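Local coordinates for protein maleylacetate reductase (Rhizobium, PDB 3W5S) that catalyses the NADH-dependent reduction of maleylacetate to 3-oxoadipate, a step in the breakdown of gamma-resorcylate (2,6-dihydroxybenzoate), at residues M255-H258 against H259-H263; A286-E289 against Q290-D294; T355-R358 against A359-R363. All coordinates share one frame; numbering follows the deposited sequence. Where two conformers were deposited one is given.

Interaction 1 of 3, residues M255-H258 against H259-H263; sequences MSLH and HKLCH. With SO4 (sulfate ion), chain C.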
loop_
_atom_site.group_PDB
_atom_site.type_symbol
_atom_site.label_atom_id
_atom_site.label_comp_id
_atom_site.label_asym_id
_atom_site.label_seq_id
_atom_site.Cartn_x
_atom_site.Cartn_y
_atom_site.Cartn_z
ATOM N N MET A 255 9.679 -4.872 -12.382
ATOM C CA MET A 255 10.809 -4.144 -12.948
ATOM C C MET A 255 10.945 -4.403 -14.439
ATOM O O MET A 255 10.190 -5.191 -15.044
ATOM C CB MET A 255 12.095 -4.443 -12.155
ATOM C CG MET A 255 12.447 -5.931 -12.131
ATOM S SD MET A 255 13.696 -6.542 -10.906
ATOM C CE MET A 255 13.323 -8.273 -11.052
ATOM N N SER A 256 11.902 -3.693 -15.027
ATOM C CA SER A 256 11.977 -3.640 -16.473
ATOM C C SER A 256 13.433 -3.601 -16.942
ATOM O O SER A 256 14.336 -4.113 -16.247
ATOM C CB SER A 256 11.146 -2.440 -16.966
ATOM O OG SER A 256 10.989 -2.439 -18.380
ATOM N N LEU A 257 13.649 -3.021 -18.118
ATOM C CA LEU A 257 14.976 -3.007 -18.761
ATOM C C LEU A 257 16.104 -2.567 -17.858
ATOM O O LEU A 257 17.186 -3.184 -17.874
ATOM C CB LEU A 257 14.939 -2.121 -20.031
ATOM C CG LEU A 257 16.287 -1.846 -20.701
ATOM C CD1 LEU A 257 16.858 -3.124 -21.261
ATOM C CD2 LEU A 257 16.139 -0.737 -21.753
ATOM N N HIS A 258 15.904 -1.497 -17.092
ATOM C CA HIS A 258 16.993 -1.006 -16.282
ATOM C C HIS A 258 17.478 -2.062 -15.276
ATOM O O HIS A 258 18.685 -2.345 -15.190
ATOM C CB HIS A 258 16.594 0.252 -15.527
ATOM C CG HIS A 258 17.613 0.668 -14.529
ATOM N ND1 HIS A 258 18.739 1.392 -14.871
ATOM C CD2 HIS A 258 17.740 0.375 -13.209
ATOM C CE1 HIS A 258 19.471 1.599 -13.791
ATOM N NE2 HIS A 258 18.901 0.968 -12.775
ATOM N N HIS A 259 16.547 -2.650 -14.533
ATOM C CA HIS A 259 16.935 -3.676 -13.583
ATOM C C HIS A 259 17.551 -4.885 -14.279
ATOM O O HIS A 259 18.513 -5.456 -13.757
ATOM C CB HIS A 259 15.786 -4.056 -12.633
ATOM C CG HIS A 259 15.427 -2.969 -11.659
ATOM N ND1 HIS A 259 14.711 -1.846 -12.031
ATOM C CD2 HIS A 259 15.646 -2.842 -10.328
ATOM C CE1 HIS A 259 14.539 -1.059 -10.981
ATOM N NE2 HIS A 259 15.078 -1.649 -9.935
ATOM N N LYS A 260 17.047 -5.251 -15.461
ATOM C CA LYS A 260 17.612 -6.375 -16.209
ATOM C C LYS A 260 19.075 -6.110 -16.534
ATOM O O LYS A 260 19.911 -6.995 -16.349
ATOM C CB LYS A 260 16.825 -6.640 -17.501
ATOM C CG LYS A 260 17.376 -7.838 -18.313
ATOM C CD LYS A 260 17.256 -9.147 -17.562
ATOM C CE LYS A 260 18.016 -10.247 -18.277
ATOM N NZ LYS A 260 17.819 -11.552 -17.544
ATOM N N LEU A 261 19.365 -4.914 -17.040
ATOM C CA LEU A 261 20.754 -4.608 -17.406
ATOM C C LEU A 261 21.639 -4.587 -16.160
ATOM O O LEU A 261 22.784 -5.087 -16.185
ATOM C CB LEU A 261 20.865 -3.279 -18.144
ATOM C CG LEU A 261 20.155 -3.255 -19.487
ATOM C CD1 LEU A 261 20.514 -1.967 -20.246
ATOM C CD2 LEU A 261 20.484 -4.467 -20.341
ATOM N N CYS A 262 21.130 -4.037 -15.058
ATOM C CA CYS A 262 21.917 -4.027 -13.818
ATOM C C CYS A 262 22.223 -5.450 -13.363
ATOM O O CYS A 262 23.346 -5.757 -12.942
ATOM C CB CYS A 262 21.199 -3.279 -12.694
ATOM S SG CYS A 262 21.122 -1.501 -12.946
ATOM N N HIS A 263 21.230 -6.324 -13.407
ATOM C CA HIS A 263 21.464 -7.700 -12.991
ATOM C C HIS A 263 22.414 -8.447 -13.906
ATOM O O HIS A 263 23.227 -9.256 -13.441
ATOM C CB HIS A 263 20.137 -8.441 -12.854
ATOM C CG HIS A 263 19.251 -7.816 -11.837
ATOM N ND1 HIS A 263 17.889 -8.008 -11.802
ATOM C CD2 HIS A 263 19.534 -6.903 -10.874
ATOM C CE1 HIS A 263 17.377 -7.286 -10.817
ATOM N NE2 HIS A 263 18.351 -6.597 -10.250
HETATM S S SO4 C . 18.174 -4.396 -7.203
HETATM O O1 SO4 C . 16.695 -4.362 -7.202
HETATM O O2 SO4 C . 18.662 -4.421 -8.567
HETATM O O3 SO4 C . 18.698 -3.222 -6.528
HETATM O O4 SO4 C . 18.598 -5.647 -6.594
#
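The imidazole of His259 lies between two neighbours, Met255 CB over one face and His258 CD2 over the other, with sulfate O1 at its edge. These residues lead into and form the N-terminal turns of helix 257-269 in the alpha-helical C-terminal domain of this member of the iron-containing alcohol dehydrogenase family. Met255 CB sits 4.0 Å from the His259 ring centroid as a CH-pi contact, and CG, wedged between backbone N and carbonyl carbon (chi1 59°), starts an extended chain that carries SD past His259 CB to the edge of the His263 ring, 3.8 Å from its CE1. The His258 and His259 rings form a T-shaped pair, planes at 85°, in which His258 presents its edge. Over a face of His258 lies Cys262 SG, 3.7 Å from the ring centroid. Glu197 and His194 bind the two nitrogens of His259 and fix its rotation, while Tyr346 holds ND1 of His263. Along the helix backbone, Lys260 N, Leu261 N and Cys262 N donate to the carbonyls of Ser256, Leu257 and His258, and Leu257 CD1 packs on Leu261 CG at 3.7 Å. The sulfate, probably from the crystallisation liquor, also binds His273, His277 and Asn190; His263 NE2 donates to its O2 at 2.8 Å.

Interaction 2 of 3, residues A286-E289 against Q290-D294; sequences AYVE and QAVPD
The C-terminal end of helix 273-289 gives way here to a short turn that leads into helix 293-303, and the carbonyl of Val288 accepts two backbone bonds at that change: Val292 N at 3.1 Å from Val288 O, nearly in line with the carbonyl, and Ala291 N at 2.9 Å from Val288 O, well above the carbonyl plane. Just before them, Gln290 N makes two weak bonds back to Ala286 O and Tyr287 O. The valines lie side by side and point the same way, Val288 CG1 against Val292 CG2 at 3.6 Å. Val288 CG1 stands opposite the backbone N (chi1 175°), which directs this methyl along the helix toward Val292. Pro293 lacks an N-H, and its CD rests 3.2 Å from Glu289 O. Two waters bridge the turn: one donates to Ala286 O and Gln290 OE1, the other to Glu289 OE2 and Pro293 O, the latter at 2.9 Å from the water. Arg350 forms a cation-pi pair with Tyr287, and its NH1 also donates to Tyr287 O. Tyr287 packs against helix 354-366, and the extended side chain of Glu289 reaches the start of helix 307-318, where its carboxylate accepts from Ala307 N and Gly308 N.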
loop_
_atom_site.group_PDB
_atom_site.type_symbol
_atom_site.label_atom_id
_atom_site.label_comp_id
_atom_site.label_asym_id
_atom_site.label_seq_id
_atom_site.Cartn_x
_atom_site.Cartn_y
_atom_site.Cartn_z
ATOM N N ALA A 286 16.176 7.318 -20.326
ATOM C CA ALA A 286 16.090 8.040 -21.591
ATOM C C ALA A 286 15.558 7.155 -22.717
ATOM O O ALA A 286 14.783 7.614 -23.556
ATOM C CB ALA A 286 17.466 8.595 -21.981
ATOM N N TYR A 287 15.984 5.894 -22.733
ATOM C CA TYR A 287 15.524 4.961 -23.765
ATOM C C TYR A 287 14.015 4.731 -23.687
ATOM O O TYR A 287 13.302 4.824 -24.691
ATOM C CB TYR A 287 16.306 3.653 -23.620
ATOM C CG TYR A 287 15.958 2.579 -24.632
ATOM C CD1 TYR A 287 16.526 2.569 -25.899
ATOM C CD2 TYR A 287 15.058 1.553 -24.300
ATOM C CE1 TYR A 287 16.204 1.578 -26.811
ATOM C CE2 TYR A 287 14.755 0.555 -25.209
ATOM C CZ TYR A 287 15.322 0.574 -26.449
ATOM O OH TYR A 287 15.024 -0.409 -27.375
ATOM N N VAL A 288 13.532 4.440 -22.488
ATOM C CA VAL A 288 12.107 4.176 -22.320
ATOM C C VAL A 288 11.286 5.456 -22.530
ATOM O O VAL A 288 10.155 5.417 -23.040
ATOM C CB VAL A 288 11.864 3.550 -20.934
ATOM C CG1 VAL A 288 10.388 3.365 -20.665
ATOM C CG2 VAL A 288 12.565 2.174 -20.875
ATOM N N GLU A 289 11.847 6.589 -22.116
ATOM C CA GLU A 289 11.133 7.873 -22.198
ATOM C C GLU A 289 10.780 8.268 -23.628
ATOM O O GLU A 289 9.822 9.001 -23.847
ATOM C CB GLU A 289 11.972 8.974 -21.514
ATOM C CG GLU A 289 11.270 10.301 -21.352
ATOM C CD GLU A 289 12.088 11.291 -20.535
ATOM O OE1 GLU A 289 13.340 11.155 -20.521
ATOM O OE2 GLU A 289 11.452 12.185 -19.906
ATOM N N GLN A 290 11.528 7.763 -24.601
ATOM C CA GLN A 290 11.220 8.014 -26.004
ATOM C C GLN A 290 9.860 7.459 -26.368
ATOM O O GLN A 290 9.159 8.038 -27.200
ATOM C CB GLN A 290 12.283 7.365 -26.884
ATOM C CG GLN A 290 13.594 8.089 -26.813
ATOM C CD GLN A 290 13.591 9.343 -27.684
ATOM O OE1 GLN A 290 13.775 10.461 -27.197
ATOM N NE2 GLN A 290 13.368 9.159 -28.980
ATOM N N ALA A 291 9.481 6.357 -25.723
ATOM C CA ALA A 291 8.240 5.654 -26.046
ATOM C C ALA A 291 7.045 5.999 -25.161
ATOM O O ALA A 291 5.903 6.091 -25.666
ATOM C CB ALA A 291 8.499 4.137 -26.015
ATOM N N VAL A 292 7.296 6.229 -23.869
ATOM C CA VAL A 292 6.227 6.516 -22.906
ATOM C C VAL A 292 6.525 7.767 -22.085
ATOM O O VAL A 292 6.571 7.717 -20.841
ATOM C CB VAL A 292 5.898 5.304 -21.990
ATOM C CG1 VAL A 292 5.282 4.185 -22.822
ATOM C CG2 VAL A 292 7.119 4.797 -21.236
ATOM N N PRO A 293 6.728 8.915 -22.766
ATOM C CA PRO A 293 7.110 10.099 -22.003
ATOM C C PRO A 293 6.040 10.537 -21.018
ATOM O O PRO A 293 6.372 11.115 -19.987
ATOM C CB PRO A 293 7.333 11.168 -23.083
ATOM C CG PRO A 293 6.504 10.732 -24.232
ATOM C CD PRO A 293 6.621 9.213 -24.205
ATOM N N ASP A 294 4.785 10.248 -21.353
ATOM C CA ASP A 294 3.650 10.528 -20.490
ATOM C C ASP A 294 3.697 9.772 -19.148
ATOM O O ASP A 294 3.301 10.308 -18.111
ATOM C CB ASP A 294 2.341 10.256 -21.245
ATOM C CG ASP A 294 2.221 8.809 -21.752
ATOM O OD1 ASP A 294 3.178 8.224 -22.330
ATOM O OD2 ASP A 294 1.112 8.261 -21.607
HETATM O O HOH W 1 14.787 10.389 -24.243
HETATM O O HOH W 2 8.608 12.923 -19.666
#

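Interaction 3 of 3, residues T355-R358 against A359-R363; sequences TAIR and ALLQR
Thr355 meets the second segment through its carbonyl, which accepts from Ala359 N at 3.1 Å from Thr355 O. Ala356 O accepts hydrogen bonds from Leu360 N and from a water that in turn accepts from Arg363 NH2, so the water links Arg363 to a carbonyl about two turns back. Leu361 N donates to Ile357 O at 2.8 Å, and beside this bond Ile357 CG2 meets Leu361 CD1 at 4.0 Å, the two side chains running alongside each other. Arg358 lies beside Gln362: its chain bends at CG (chi2 64°) and carries the guanidinium along the helix, where NH1 donates to Gln362 OE1 at 2.8 Å in an almost straight bond of 168°. The oxygen lies in the guanidinium plane, at its edge, and NH2 adds a weak bond to it at 3.4 Å; the amide plane is turned 38° from the guanidinium. Asp335 of helix 334-341 forms a salt bridge with NE of Arg358, and Glu366 holds NE2 of Gln362. Replacing Arg358 by a leucine would probably leave Asp335 without its charged mate and Gln362 OE1 without this donor. Such i to i+4 pairing of long polar side chains is a common feature of regular alpha-helices, here helix 354-366 of the C-terminal helical domain.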
loop_
_atom_site.group_PDB
_atom_site.type_symbol
_atom_site.label_atom_id
_atom_site.label_comp_id
_atom_site.label_asym_id
_atom_site.label_seq_id
_atom_site.Cartn_x
_atom_site.Cartn_y
_atom_site.Cartn_z
ATOM N N THR A 355 20.603 -5.411 -30.588
ATOM C CA THR A 355 21.177 -4.221 -31.222
ATOM C C THR A 355 20.943 -2.956 -30.388
ATOM O O THR A 355 21.881 -2.200 -30.104
ATOM C CB THR A 355 20.678 -4.063 -32.681
ATOM O OG1 THR A 355 21.187 -5.154 -33.470
ATOM C CG2 THR A 355 21.169 -2.751 -33.269
ATOM N N ALA A 356 19.698 -2.760 -29.965
ATOM C CA ALA A 356 19.341 -1.632 -29.120
ATOM C C ALA A 356 20.057 -1.655 -27.771
ATOM O O ALA A 356 20.551 -0.625 -27.319
ATOM C CB ALA A 356 17.833 -1.580 -28.929
ATOM N N ILE A 357 20.132 -2.830 -27.140
ATOM C CA ILE A 357 20.776 -2.928 -25.830
ATOM C C ILE A 357 22.261 -2.627 -25.980
ATOM O O ILE A 357 22.837 -1.881 -25.185
ATOM C CB ILE A 357 20.575 -4.322 -25.183
ATOM C CG1 ILE A 357 19.100 -4.534 -24.834
ATOM C CG2 ILE A 357 21.482 -4.476 -23.932
ATOM C CD1 ILE A 357 18.772 -5.939 -24.267
ATOM N N ARG A 358 22.880 -3.168 -27.031
ATOM C CA ARG A 358 24.306 -2.919 -27.260
ATOM C C ARG A 358 24.591 -1.411 -27.405
ATOM O O ARG A 358 25.554 -0.902 -26.823
ATOM C CB ARG A 358 24.824 -3.711 -28.469
ATOM C CG ARG A 358 26.284 -3.433 -28.831
ATOM C CD ARG A 358 27.224 -3.872 -27.725
ATOM N NE ARG A 358 28.625 -3.723 -28.138
ATOM C CZ ARG A 358 29.329 -2.602 -28.002
ATOM N NH1 ARG A 358 28.777 -1.515 -27.452
ATOM N NH2 ARG A 358 30.591 -2.571 -28.406
ATOM N N ALA A 359 23.742 -0.710 -28.156
ATOM C CA ALA A 359 23.917 0.734 -28.349
ATOM C C ALA A 359 23.753 1.489 -27.052
ATOM O O ALA A 359 24.485 2.430 -26.771
ATOM C CB ALA A 359 22.934 1.253 -29.374
ATOM N N LEU A 360 22.767 1.085 -26.255
ATOM C CA LEU A 360 22.562 1.707 -24.946
ATOM C C LEU A 360 23.778 1.512 -24.043
ATOM O O LEU A 360 24.246 2.455 -23.388
ATOM C CB LEU A 360 21.281 1.167 -24.298
ATOM C CG LEU A 360 20.736 1.817 -23.029
ATOM C CD1 LEU A 360 19.272 1.404 -22.842
ATOM C CD2 LEU A 360 21.577 1.392 -21.821
ATOM N N LEU A 361 24.270 0.278 -24.006
ATOM C CA LEU A 361 25.460 -0.017 -23.212
ATOM C C LEU A 361 26.664 0.780 -23.704
ATOM O O LEU A 361 27.484 1.207 -22.895
ATOM C CB LEU A 361 25.761 -1.528 -23.198
ATOM C CG LEU A 361 24.766 -2.423 -22.436
ATOM C CD1 LEU A 361 25.227 -3.900 -22.596
ATOM C CD2 LEU A 361 24.664 -2.052 -20.960
ATOM N N GLN A 362 26.777 0.981 -25.020
ATOM C CA GLN A 362 27.835 1.844 -25.570
ATOM C C GLN A 362 27.702 3.284 -25.091
ATOM O O GLN A 362 28.685 3.896 -24.698
ATOM C CB GLN A 362 27.898 1.788 -27.100
ATOM C CG GLN A 362 29.110 2.538 -27.655
ATOM C CD GLN A 362 30.413 1.857 -27.278
ATOM O OE1 GLN A 362 30.530 0.630 -27.378
ATOM N NE2 GLN A 362 31.405 2.645 -26.837
ATOM N N ARG A 363 26.477 3.811 -25.070
ATOM C CA ARG A 363 26.256 5.145 -24.520
ATOM C C ARG A 363 26.671 5.218 -23.041
ATOM O O ARG A 363 27.323 6.170 -22.629
ATOM C CB ARG A 363 24.788 5.572 -24.690
ATOM C CG ARG A 363 24.408 5.778 -26.164
ATOM C CD ARG A 363 23.045 6.459 -26.328
ATOM N NE ARG A 363 21.896 5.650 -25.917
ATOM C CZ ARG A 363 21.327 4.679 -26.633
ATOM N NH1 ARG A 363 21.805 4.334 -27.824
ATOM N NH2 ARG A 363 20.265 4.047 -26.149
HETATM O O HOH W 3 19.661 1.965 -27.932
#

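Along the chain the three contacts come in series, interaction 1 on helix 257-269, interaction 2 at the end of helix 273-289 and interaction 3 on helix 354-366, all in the C-terminal helical domain. Their centres lie about 14 to 16 Å apart, and each touches the other two. Leu257 is shared ground: its CD2 packs on Tyr287 CD2 at 3.6 Å and on Leu360 CD1 at 3.9 Å. Leu261 CD2 meets Ile357 CG2 at 3.7 Å, while Tyr287 OH approaches Ala356 CB at 3.4 Å. Leu257 and Leu261 thus pack helix 257-269, which supplies His263 to the sulfate site, against helix 354-366 and, through Leu257, against helix 273-289, which supplies His273 and His277.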